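Local coordinates for protein chemotaxis transducer (Pseudomonas aeruginosa, PDB 6GCV) that binds nitrate directly through its periplasmic PilJ-type sensor domain and, as a chemoreceptor, probably passes that signal on to steer swimming toward nitrate, at residues K33-A38 and G94-M99; D101-A104 and Q109-L112; A90-R95 and S119-G124; I21-A26 and A63-G68; A83-K88 and L126-S131. One frame throughout, in Å; residues are numbered along the deposited sequence. Where two conformers were deposited one is given.

The five contacts run along one four-helix bundle, the PilJ domain of a nitrate chemoreceptor. Helix 80-103 takes part in contacts 1, 2, 3 and 5, pairing with helix 18-42 in contact 1 and with helix 112-137 in contacts 3 and 5. Contact 4 joins helices 18-42 and 48-67; along the chain it alternates with contact 1 and closes before the others open, contact 2 falling within the span of contact 3 and that within contact 5. The centres of contacts 2 and 4 lie about 28 Å apart. Contacts 1 and 3 touch, and the Asp66-Arg86 salt bridge links contacts 4 and 5. All five come within reach of the second subunit, contacts 1, 3 and 4 with three residues each.

Contact 1: residues K33-A38 and G94-M99; sequences KMAREA and GRYRAM. With NA (sodium ion), chain E; ACT (acetate ion), chain G.
Tyr96 spans the gap between helix 80-103 and helix 18-42, and its course from CB outward explains the contact. From CB, CG is set anti to the backbone N (chi1 -176°), which carries the ring across to helix 18-42. Midway, CE2 meets the thioether of Met34, with SD 4.0 Å from Tyr96 CE2. The sulfur lies 5.2 Å from the ring centroid and 71° off the normal, an oblique Met-aromatic contact. At the end of the ring, OH comes 3.3 Å from Ala35 CB. This hydroxyl is also hydrogen-bonded to Ser31 O and to Ser119 OG, so a polar group inside the four-helix bundle of the PilJ domain is satisfied while it packs on a methyl. On a side of residues 33-38 turned away from Tyr96, Lys33 NZ forms a salt bridge with Glu37 OE2 at 2.9 Å, meeting it on the syn side, 30° out of the carboxylate plane. The main-chain O of Glu37 binds a sodium ion at 2.9 Å. Asp47 belongs to the same site, as does a water 2.8 Å from the metal that also donates to an acetate ion. Arg36 NH2 is hydrogen-bonded to Gln32 and Thr120 of the second subunit.

Contact 2: residues D101-A104 and Q109-L112; sequences DQVA and QVDL
Val110 lays its CG1 methyl against the last turn of helix 80-103, where it overlaps the side-chain root of Gln102 and the backbone that follows. The closest approach is 3.7 Å, from Val110 CG1 to Gln102 CB, and the same methyl lies 4.0 Å from Val103 N. In the conformer described, one of two, a chi1 of -60° turns CG1 beside the backbone N and away from the carbonyl carbon. Two looser apolar contacts extend the patch: Val103 CG2 is 4.4 Å from Val110 CG1, and Val103 CG2 is also 4.4 Å from Leu112 CD2. One methyl of Val103, CG2, thus touches both residues. On the outer side the pairing is polar and passes through water. Gln102 bends at chi2 (-56°), bringing NE2 to donate to a water at 2.8 Å; the further link from this water to the main-chain O of Gln109 is unusually short and so less certain. Gln102 O also accepts a hydrogen bond from Ser108 OG, while Val103 packs on Ala38 and Leu39 of helix 18-42. Asp111 stands at the N-cap of the next helix, its OD1 bonded to Gly114 N. The whole is an interhelical connection at the end of an antiparallel four-helix bundle: a short loop folds back on the end of helix 80-103, lays Val110 against that end and launches helix 112-137.

Contact 3: residues A90-R95 and S119-G124; sequences AQIWGR and STELLG
Ile92 and Leu122 meet where two neighbouring helices of the four-helix bundle, 80-103 and 112-137, run antiparallel. The local axes approach to 9.9 Å and their directions are 154° apart. Apolar packing dominates. Ile92 CG2 lies 3.8 Å from Leu122 CB and 3.9 Å from Leu122 CD1, the two side chains lying alongside and pointing opposite ways. Leu122 reaches this place with CG anti to the backbone N (chi1 175°), and its two methyls divide the work: CD1 goes to Ile92, while CD2 turns to the indole of Trp93. Leu122 CD2 lies 4.0 Å from Trp93 CE3, at the edge and in the plane of the ring. The indole also stacks with Tyr58 of helix 48-67 and meets Met34 of helix 18-42. Leu122 in turn touches Ser31, so the pair of helices is bound to the remaining two across the core. At the more exposed margin the interaction becomes mixed, with charged groups beside the isoleucine. In the Arg95 conformer described, one of two, NH2 is 6.2 Å from Glu121 OE2; the opposite charges are not in contact, and any attraction is probably modest. Arg95 is instead hydrogen-bonded through NE to Tyr118 OH. Glu121 itself reaches out with an extended chain, and its carboxylate crosses the far end of Ile92, with OE2 lying 3.8 Å from Ile92 CD1.

Contact 4: residues I21-A26 and A63-G68; sequences INVAGA and ADLDAG
In the four-helix bundle of the PilJ domain, helices 18-42 and 48-67 form a hairpin, and this contact joins the first turns of the one to the last turns of the other. Leu65 does most of the bridging. Its CD1 methyl comes down on the backbone of helix 18-42, 4.0 Å from Ala24 CA, and lies 4.2 Å from the methyl CB of Ala24. The branch point is used as well, since Leu65 CG is 4.2 Å from Val23 CG1. With CG anti to the carbonyl carbon (chi1 -69°), the leucine chain leans beside its own backbone N and reaches across to the alanine, whose small side chain lets a methyl settle near the main chain. Both CB of Val23 and CB of Leu65 point toward the opposite segment, and all three residues are buried, as expected for the inside of an antiparallel bundle. Helix 112-137 adds Met133, which packs on both Ala24 and Leu65, while Val23 also touches Arg72 and Val74 of the loop that follows helix 48-67. That helix ends here: Gly68, with a positive phi of 79°, is the first residue to leave helical geometry. Polar groups are engaged outside the apolar patch. Asp64 forms a salt bridge with Arg72, and on the other flank of helix 18-42 Asn22 OD1 is hydrogen-bonded to Arg28 of the second subunit.

Contact 5: residues A83-K88 and L126-S131; sequences AAQRQK and LNNLVS
This is a helix-helix contact at the partly buried flank of the bundle, with aliphatic packing inside and a water-linked amide pair outside. It joins helix 80-103 to helix 112-137, whose short segments run almost antiparallel, 167° apart, at an axis separation of 9.6 Å. Leu129 forms the apolar part. Gln85 CG rests against its root, 3.8 Å from Leu129 CA, and Leu129 CD1 reaches the aliphatic stem of Arg86 at CG, again at 3.8 Å. Leu129 is thus met at its root by Gln85 and at its tip by Arg86, two polar residues whose functional ends are carried off to other partners. Arg86 bends at chi3, and its guanidinium passes over Ala83 CA to bond Met77 O and to form a salt bridge with Asp66, which ties helix 80-103 to helix 48-67 within the four-helix bundle. Leu129 also touches Ile82 of helix 80-103. Gln85 is steered by a bend at chi2 (64°), which lifts the amide toward helix 112-137. There its NE2 lies 3.7 Å from Asn128 CB and is hydrogen-bonded to Glu125 OE1. The amide planes of Gln85 and Asn128 stand 64° apart, and a water bridges them, donating to Gln85 OE1 at 2.9 Å and accepting a weak bond from Asn128 ND2 at 3.4 Å. Asn128 ND2 has a further, weak hydrogen bond to Glu125 OE1, and one carboxylate oxygen thus serves both amides.

Contact 1: residues K33-A38 and G94-M99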
# COMPACT_ATOMS: atom_id res chain seq x y z
N LYS A 33 -4.06 -4.00 0.76
CA LYS A 33 -3.95 -5.44 0.47
C LYS A 33 -5.00 -6.25 1.20
O LYS A 33 -5.63 -7.15 0.62
CB LYS A 33 -2.52 -5.92 0.78
CG LYS A 33 -2.26 -7.39 0.43
CD LYS A 33 -0.77 -7.70 0.54
CE LYS A 33 -0.46 -9.11 0.06
NZ LYS A 33 -0.66 -10.07 1.17
N MET A 34 -5.19 -5.94 2.48
CA MET A 34 -6.16 -6.69 3.25
C MET A 34 -7.58 -6.46 2.71
O MET A 34 -8.41 -7.38 2.71
CB MET A 34 -6.03 -6.47 4.75
CG MET A 34 -6.26 -5.09 5.19
SD MET A 34 -5.88 -4.84 6.94
CE MET A 34 -4.12 -4.90 7.18
N ALA A 35 -7.87 -5.24 2.26
CA ALA A 35 -9.18 -4.98 1.69
C ALA A 35 -9.39 -5.82 0.42
O ALA A 35 -10.45 -6.41 0.22
CB ALA A 35 -9.36 -3.52 1.38
N ARG A 36 -8.39 -5.85 -0.45
CA ARG A 36 -8.54 -6.66 -1.63
C ARG A 36 -8.73 -8.14 -1.31
O ARG A 36 -9.54 -8.81 -1.92
CB ARG A 36 -7.55 -6.31 -2.69
CG ARG A 36 -6.16 -6.58 -2.50
CD ARG A 36 -5.70 -7.84 -3.19
NE ARG A 36 -4.26 -7.94 -3.14
CZ ARG A 36 -3.53 -9.03 -3.33
NH1 ARG A 36 -4.09 -10.23 -3.26
NH2 ARG A 36 -2.19 -8.88 -3.32
N GLU A 37 -7.97 -8.64 -0.34
CA GLU A 37 -8.12 -10.04 0.06
C GLU A 37 -9.53 -10.31 0.62
O GLU A 37 -10.10 -11.40 0.35
CB GLU A 37 -7.04 -10.39 1.07
CG GLU A 37 -5.67 -10.47 0.45
CD GLU A 37 -4.51 -10.50 1.42
OE1 GLU A 37 -4.67 -10.02 2.55
OE2 GLU A 37 -3.39 -10.95 1.04
N ALA A 38 -10.04 -9.40 1.45
CA ALA A 38 -11.39 -9.60 2.00
C ALA A 38 -12.45 -9.57 0.93
O ALA A 38 -13.41 -10.36 0.97
CB ALA A 38 -11.65 -8.56 3.07
N GLY A 94 -9.17 -0.62 14.71
CA GLY A 94 -10.06 -1.59 15.36
C GLY A 94 -11.38 -1.75 14.66
O GLY A 94 -11.89 -2.86 14.48
N ARG A 95 -11.96 -0.64 14.24
CA ARG A 95 -13.24 -0.69 13.53
C ARG A 95 -13.08 -1.28 12.14
O ARG A 95 -13.91 -2.06 11.69
CB ARG A 95 -13.86 0.71 13.48
CG ARG A 95 -14.30 1.21 14.86
CD ARG A 95 -14.91 2.60 14.83
NE ARG A 95 -13.91 3.68 14.79
CZ ARG A 95 -13.36 4.25 15.86
NH1 ARG A 95 -13.65 3.84 17.08
NH2 ARG A 95 -12.48 5.24 15.70
N TYR A 96 -12.02 -0.92 11.45
CA TYR A 96 -11.76 -1.45 10.10
C TYR A 96 -11.54 -2.94 10.14
O TYR A 96 -12.04 -3.68 9.27
CB TYR A 96 -10.53 -0.74 9.53
CG TYR A 96 -10.15 -1.09 8.11
CD1 TYR A 96 -11.01 -0.83 7.04
CD2 TYR A 96 -8.94 -1.64 7.83
CE1 TYR A 96 -10.62 -1.12 5.73
CE2 TYR A 96 -8.52 -1.91 6.53
CZ TYR A 96 -9.35 -1.61 5.48
OH TYR A 96 -8.93 -1.78 4.17
N ARG A 97 -10.78 -3.41 11.13
CA ARG A 97 -10.50 -4.84 11.24
C ARG A 97 -11.79 -5.63 11.40
O ARG A 97 -11.98 -6.68 10.79
CB ARG A 97 -9.52 -5.10 12.38
CG ARG A 97 -9.08 -6.55 12.49
CD ARG A 97 -8.25 -6.72 13.73
NE ARG A 97 -9.02 -6.32 14.89
CZ ARG A 97 -8.53 -5.68 15.94
NH1 ARG A 97 -7.23 -5.36 16.01
NH2 ARG A 97 -9.34 -5.38 16.92
N ALA A 98 -12.72 -5.11 12.21
CA ALA A 98 -14.00 -5.80 12.38
C ALA A 98 -14.77 -5.82 11.06
O ALA A 98 -15.43 -6.78 10.73
CB ALA A 98 -14.82 -5.15 13.46
N MET A 99 -14.69 -4.74 10.29
CA MET A 99 -15.38 -4.69 9.00
C MET A 99 -14.79 -5.72 8.03
O MET A 99 -15.52 -6.37 7.30
CB MET A 99 -15.22 -3.32 8.35
CG MET A 99 -15.96 -2.17 9.00
SD MET A 99 -15.48 -0.61 8.19
CE MET A 99 -16.41 0.51 9.24
NA NA E . -8.32 -13.64 -0.32
C ACT G . -2.31 -12.83 -1.55
O ACT G . -2.16 -12.98 -2.80
OXT ACT G . -3.40 -12.35 -1.07
CH3 ACT G . -1.15 -13.00 -0.62
O HOH W 1 -5.86 -13.47 -1.68

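Contact 2: residues D101-A104 and Q109-L112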
# COMPACT_ATOMS: atom_id res chain seq x y z
N ASP A 101 -13.50 -8.61 8.65
CA ASP A 101 -14.00 -9.91 9.01
C ASP A 101 -15.40 -10.15 8.47
O ASP A 101 -15.72 -11.24 8.08
CB ASP A 101 -14.01 -9.99 10.55
CG ASP A 101 -14.45 -11.34 11.10
OD1 ASP A 101 -14.72 -12.29 10.33
OD2 ASP A 101 -14.51 -11.43 12.34
N GLN A 102 -16.23 -9.11 8.49
CA GLN A 102 -17.60 -9.20 7.97
C GLN A 102 -17.61 -9.25 6.43
O GLN A 102 -18.31 -10.06 5.84
CB GLN A 102 -18.43 -8.03 8.45
CG GLN A 102 -18.65 -8.05 9.95
CD GLN A 102 -19.29 -9.33 10.43
OE1 GLN A 102 -18.77 -10.01 11.33
NE2 GLN A 102 -20.42 -9.67 9.85
N VAL A 103 -16.84 -8.38 5.79
CA VAL A 103 -16.76 -8.35 4.34
C VAL A 103 -16.36 -9.68 3.79
O VAL A 103 -16.91 -10.15 2.78
CB VAL A 103 -15.79 -7.25 3.87
CG1 VAL A 103 -15.46 -7.38 2.37
CG2 VAL A 103 -16.41 -5.88 4.17
N ALA A 104 -15.40 -10.33 4.44
CA ALA A 104 -14.84 -11.58 3.95
C ALA A 104 -15.81 -12.78 4.00
O ALA A 104 -15.49 -13.83 3.44
CB ALA A 104 -13.58 -11.90 4.72
N GLN A 109 -24.21 -9.52 6.01
CA GLN A 109 -24.78 -8.23 5.67
C GLN A 109 -23.75 -7.16 5.94
O GLN A 109 -23.28 -7.04 7.08
CB GLN A 109 -26.02 -7.93 6.52
CG GLN A 109 -27.08 -9.02 6.39
CD GLN A 109 -27.60 -9.23 4.98
OE1 GLN A 109 -27.77 -8.27 4.23
NE2 GLN A 109 -27.84 -10.48 4.61
N VAL A 110 -23.39 -6.37 4.93
CA VAL A 110 -22.40 -5.30 5.10
C VAL A 110 -22.77 -4.13 4.23
O VAL A 110 -23.58 -4.25 3.31
CB VAL A 110 -20.97 -5.73 4.72
CG1 VAL A 110 -20.49 -6.88 5.56
CG2 VAL A 110 -20.91 -6.12 3.27
N ASP A 111 -22.16 -2.99 4.52
CA ASP A 111 -22.29 -1.79 3.68
C ASP A 111 -20.97 -1.62 2.94
O ASP A 111 -19.99 -1.15 3.52
CB ASP A 111 -22.57 -0.59 4.58
CG ASP A 111 -22.62 0.72 3.82
OD1 ASP A 111 -22.38 0.75 2.60
OD2 ASP A 111 -22.90 1.74 4.49
N LEU A 112 -20.91 -2.05 1.68
CA LEU A 112 -19.64 -2.05 0.97
C LEU A 112 -19.12 -0.63 0.67
O LEU A 112 -17.94 -0.42 0.65
CB LEU A 112 -19.73 -2.85 -0.34
CG LEU A 112 -19.83 -4.36 -0.15
CD1 LEU A 112 -20.06 -5.00 -1.49
CD2 LEU A 112 -18.57 -4.91 0.52
O HOH W 2 -22.01 -7.44 9.24

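Contact 3: residues A90-R95 and S119-G124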
# COMPACT_ATOMS: atom_id res chain seq x y z
N ALA A 90 -4.96 3.68 15.60
CA ALA A 90 -5.37 2.45 16.29
C ALA A 90 -6.87 2.36 16.49
O ALA A 90 -7.47 1.28 16.34
CB ALA A 90 -4.67 2.29 17.61
N GLN A 91 -7.52 3.48 16.79
CA GLN A 91 -8.98 3.44 16.98
C GLN A 91 -9.69 3.15 15.67
O GLN A 91 -10.64 2.36 15.64
CB GLN A 91 -9.46 4.71 17.67
CG GLN A 91 -8.96 4.80 19.14
CD GLN A 91 -9.28 3.55 20.04
OE1 GLN A 91 -10.46 3.27 20.31
NE2 GLN A 91 -8.24 2.83 20.53
N ILE A 92 -9.23 3.75 14.57
CA ILE A 92 -9.82 3.51 13.25
C ILE A 92 -9.55 2.06 12.85
O ILE A 92 -10.44 1.34 12.38
CB ILE A 92 -9.24 4.47 12.19
CG1 ILE A 92 -9.63 5.91 12.55
CG2 ILE A 92 -9.69 4.11 10.77
CD1 ILE A 92 -8.77 6.92 11.83
N TRP A 93 -8.32 1.60 13.08
CA TRP A 93 -7.95 0.23 12.76
C TRP A 93 -8.86 -0.79 13.43
O TRP A 93 -9.30 -1.74 12.80
CB TRP A 93 -6.47 -0.01 13.14
CG TRP A 93 -6.11 -1.46 13.20
CD1 TRP A 93 -5.78 -2.16 14.29
CD2 TRP A 93 -6.13 -2.37 12.13
NE1 TRP A 93 -5.56 -3.48 13.95
CE2 TRP A 93 -5.78 -3.62 12.61
CE3 TRP A 93 -6.36 -2.24 10.76
CZ2 TRP A 93 -5.69 -4.72 11.80
CZ3 TRP A 93 -6.28 -3.35 9.97
CH2 TRP A 93 -5.95 -4.57 10.50
N GLY A 94 -9.17 -0.62 14.71
CA GLY A 94 -10.06 -1.59 15.36
C GLY A 94 -11.38 -1.75 14.66
O GLY A 94 -11.89 -2.86 14.48
N ARG A 95 -11.96 -0.64 14.24
CA ARG A 95 -13.24 -0.69 13.53
C ARG A 95 -13.08 -1.28 12.14
O ARG A 95 -13.91 -2.06 11.69
CB ARG A 95 -13.86 0.71 13.48
CG ARG A 95 -14.30 1.21 14.86
CD ARG A 95 -14.91 2.60 14.83
NE ARG A 95 -13.91 3.68 14.79
CZ ARG A 95 -13.36 4.25 15.86
NH1 ARG A 95 -13.65 3.84 17.08
NH2 ARG A 95 -12.48 5.24 15.70
N SER A 119 -11.80 2.28 4.47
CA SER A 119 -10.47 1.93 3.97
C SER A 119 -9.69 3.18 3.56
O SER A 119 -8.50 3.32 3.88
CB SER A 119 -10.60 0.98 2.77
OG SER A 119 -9.33 0.45 2.38
N THR A 120 -10.37 4.08 2.87
CA THR A 120 -9.75 5.33 2.43
C THR A 120 -9.39 6.22 3.62
O THR A 120 -8.33 6.86 3.64
CB THR A 120 -10.69 6.02 1.44
OG1 THR A 120 -10.75 5.18 0.27
CG2 THR A 120 -10.22 7.46 1.10
N GLU A 121 -10.26 6.26 4.63
CA GLU A 121 -9.99 7.02 5.82
C GLU A 121 -8.77 6.51 6.55
O GLU A 121 -7.89 7.29 6.95
CB GLU A 121 -11.22 7.02 6.75
CG GLU A 121 -11.00 7.74 8.07
CD GLU A 121 -12.21 7.72 8.98
OE1 GLU A 121 -13.34 7.50 8.50
OE2 GLU A 121 -12.02 8.00 10.18
N LEU A 122 -8.70 5.19 6.74
CA LEU A 122 -7.54 4.61 7.41
C LEU A 122 -6.26 4.91 6.63
O LEU A 122 -5.24 5.30 7.19
CB LEU A 122 -7.70 3.11 7.63
CG LEU A 122 -6.49 2.40 8.22
CD1 LEU A 122 -6.15 2.95 9.58
CD2 LEU A 122 -6.72 0.90 8.33
N LEU A 123 -6.32 4.71 5.32
CA LEU A 123 -5.17 5.00 4.45
C LEU A 123 -4.68 6.43 4.66
O LEU A 123 -3.47 6.67 4.82
CB LEU A 123 -5.56 4.73 2.99
CG LEU A 123 -4.52 5.12 1.96
CD1 LEU A 123 -3.22 4.40 2.16
CD2 LEU A 123 -5.07 4.88 0.57
N GLY A 124 -5.63 7.37 4.70
CA GLY A 124 -5.27 8.78 4.90
C GLY A 124 -4.57 9.01 6.22
O GLY A 124 -3.62 9.79 6.30

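Contact 4: residues I21-A26 and A63-G68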
# COMPACT_ATOMS: atom_id res chain seq x y z
N ILE A 21 10.78 4.18 8.82
CA ILE A 21 9.94 4.85 7.84
C ILE A 21 9.37 3.83 6.83
O ILE A 21 8.22 3.93 6.41
CB ILE A 21 10.67 6.02 7.14
CG1 ILE A 21 11.10 7.08 8.16
CG2 ILE A 21 9.82 6.63 6.04
CD1 ILE A 21 9.97 7.73 8.91
N ASN A 22 10.17 2.84 6.46
CA ASN A 22 9.71 1.77 5.58
C ASN A 22 8.52 1.02 6.16
O ASN A 22 7.51 0.79 5.49
CB ASN A 22 10.83 0.80 5.24
CG ASN A 22 10.39 -0.26 4.27
OD1 ASN A 22 9.80 0.06 3.24
ND2 ASN A 22 10.64 -1.52 4.59
N VAL A 23 8.64 0.65 7.44
CA VAL A 23 7.59 -0.10 8.11
C VAL A 23 6.31 0.73 8.22
O VAL A 23 5.21 0.22 7.97
CB VAL A 23 8.11 -0.61 9.47
CG1 VAL A 23 7.00 -1.05 10.39
CG2 VAL A 23 9.10 -1.74 9.25
N ALA A 24 6.46 2.00 8.57
CA ALA A 24 5.28 2.86 8.65
C ALA A 24 4.62 3.02 7.25
O ALA A 24 3.41 2.96 7.11
CB ALA A 24 5.66 4.21 9.25
N GLY A 25 5.44 3.26 6.22
CA GLY A 25 4.88 3.38 4.89
C GLY A 25 4.17 2.11 4.44
O GLY A 25 3.07 2.19 3.86
N ALA A 26 4.76 0.96 4.74
CA ALA A 26 4.16 -0.31 4.34
C ALA A 26 2.79 -0.53 4.98
O ALA A 26 1.98 -1.26 4.41
CB ALA A 26 5.10 -1.47 4.60
N ALA A 63 2.66 -2.76 16.50
CA ALA A 63 3.26 -2.96 17.82
C ALA A 63 4.73 -2.53 17.81
O ALA A 63 5.21 -1.93 18.78
CB ALA A 63 3.11 -4.40 18.25
N ASP A 64 5.45 -2.82 16.73
CA ASP A 64 6.82 -2.39 16.61
C ASP A 64 6.96 -0.87 16.63
O ASP A 64 7.92 -0.34 17.21
CB ASP A 64 7.45 -2.96 15.34
CG ASP A 64 7.66 -4.48 15.39
OD1 ASP A 64 7.71 -5.05 16.51
OD2 ASP A 64 7.84 -5.09 14.30
N LEU A 65 6.06 -0.17 15.95
CA LEU A 65 6.09 1.30 15.93
C LEU A 65 5.74 1.87 17.31
O LEU A 65 6.27 2.92 17.70
CB LEU A 65 5.14 1.84 14.86
CG LEU A 65 5.56 1.57 13.41
CD1 LEU A 65 4.41 1.80 12.46
CD2 LEU A 65 6.73 2.44 13.03
N ASP A 66 4.88 1.18 18.05
CA ASP A 66 4.48 1.65 19.37
C ASP A 66 5.58 1.44 20.42
O ASP A 66 5.75 2.27 21.31
CB ASP A 66 3.26 0.88 19.86
CG ASP A 66 1.96 1.31 19.20
OD1 ASP A 66 1.86 2.39 18.59
OD2 ASP A 66 0.98 0.53 19.33
N ALA A 67 6.28 0.32 20.34
CA ALA A 67 7.23 -0.10 21.38
C ALA A 67 8.69 -0.05 20.99
O ALA A 67 9.57 -0.09 21.86
CB ALA A 67 6.89 -1.49 21.86
N GLY A 68 8.95 0.07 19.70
CA GLY A 68 10.28 -0.16 19.16
C GLY A 68 10.55 -1.63 19.03
O GLY A 68 9.95 -2.46 19.74

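Contact 5: residues A83-K88 and L126-S131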
# COMPACT_ATOMS: atom_id res chain seq x y z
N ALA A 83 2.89 9.88 18.74
CA ALA A 83 2.15 8.95 19.60
C ALA A 83 0.65 9.17 19.49
O ALA A 83 -0.09 8.21 19.40
CB ALA A 83 2.61 9.09 21.06
N ALA A 84 0.20 10.42 19.45
CA ALA A 84 -1.23 10.73 19.32
C ALA A 84 -1.78 10.23 17.99
O ALA A 84 -2.88 9.69 17.94
CB ALA A 84 -1.49 12.22 19.49
N GLN A 85 -1.02 10.40 16.91
CA GLN A 85 -1.45 9.90 15.61
C GLN A 85 -1.49 8.37 15.58
O GLN A 85 -2.41 7.80 14.97
CB GLN A 85 -0.61 10.46 14.48
CG GLN A 85 -1.09 10.09 13.07
CD GLN A 85 -2.47 10.64 12.72
OE1 GLN A 85 -2.99 11.53 13.39
NE2 GLN A 85 -3.10 10.08 11.68
N ARG A 86 -0.54 7.70 16.23
CA ARG A 86 -0.61 6.22 16.33
C ARG A 86 -1.88 5.82 17.06
O ARG A 86 -2.52 4.84 16.67
CB ARG A 86 0.60 5.60 17.04
CG ARG A 86 1.89 5.71 16.25
CD ARG A 86 2.98 4.77 16.81
NE ARG A 86 3.36 5.12 18.19
CZ ARG A 86 4.36 5.90 18.53
NH1 ARG A 86 5.16 6.43 17.61
NH2 ARG A 86 4.58 6.19 19.82
N GLN A 87 -2.27 6.55 18.10
CA GLN A 87 -3.50 6.21 18.81
C GLN A 87 -4.75 6.47 17.98
O GLN A 87 -5.68 5.69 18.01
CB GLN A 87 -3.62 6.89 20.18
CG GLN A 87 -4.89 6.41 20.91
CD GLN A 87 -5.08 4.88 20.90
OE1 GLN A 87 -6.13 4.31 20.46
NE2 GLN A 87 -4.02 4.17 21.33
N LYS A 88 -4.76 7.55 17.21
CA LYS A 88 -5.88 7.85 16.32
C LYS A 88 -6.02 6.75 15.28
O LYS A 88 -7.10 6.25 15.04
CB LYS A 88 -5.66 9.20 15.64
CG LYS A 88 -6.82 9.66 14.79
CD LYS A 88 -6.55 11.02 14.16
CE LYS A 88 -7.71 11.43 13.27
NZ LYS A 88 -7.53 12.81 12.81
N LEU A 126 -2.94 6.77 8.00
CA LEU A 126 -1.63 6.16 7.94
C LEU A 126 -0.65 7.03 7.18
O LEU A 126 0.51 7.13 7.53
CB LEU A 126 -1.71 4.77 7.31
CG LEU A 126 -2.42 3.72 8.15
CD1 LEU A 126 -2.80 2.50 7.32
CD2 LEU A 126 -1.59 3.35 9.37
N ASN A 127 -1.11 7.63 6.09
CA ASN A 127 -0.26 8.56 5.37
C ASN A 127 0.11 9.74 6.26
O ASN A 127 1.25 10.22 6.24
CB ASN A 127 -0.95 9.03 4.11
CG ASN A 127 -0.01 9.70 3.19
OD1 ASN A 127 1.06 9.17 2.87
ND2 ASN A 127 -0.40 10.86 2.74
N ASN A 128 -0.86 10.24 7.04
CA ASN A 128 -0.56 11.33 7.96
C ASN A 128 0.49 10.92 9.00
O ASN A 128 1.35 11.70 9.38
CB ASN A 128 -1.82 11.84 8.67
CG ASN A 128 -2.79 12.53 7.72
OD1 ASN A 128 -2.41 12.96 6.62
ND2 ASN A 128 -4.06 12.65 8.14
N LEU A 129 0.42 9.69 9.48
CA LEU A 129 1.43 9.16 10.41
C LEU A 129 2.81 9.18 9.79
O LEU A 129 3.77 9.66 10.41
CB LEU A 129 1.05 7.76 10.91
CG LEU A 129 2.08 7.07 11.82
CD1 LEU A 129 2.29 7.85 13.10
CD2 LEU A 129 1.68 5.63 12.12
N VAL A 130 2.91 8.67 8.56
CA VAL A 130 4.18 8.69 7.84
C VAL A 130 4.71 10.12 7.72
O VAL A 130 5.88 10.39 7.96
CB VAL A 130 4.04 8.06 6.42
CG1 VAL A 130 5.28 8.29 5.57
CG2 VAL A 130 3.76 6.58 6.55
N SER A 131 3.84 11.04 7.35
CA SER A 131 4.24 12.45 7.20
C SER A 131 4.79 13.02 8.50
O SER A 131 5.82 13.71 8.50
CB SER A 131 3.06 13.29 6.75
OG SER A 131 2.68 12.94 5.42
O HOH W 3 -3.82 13.46 11.41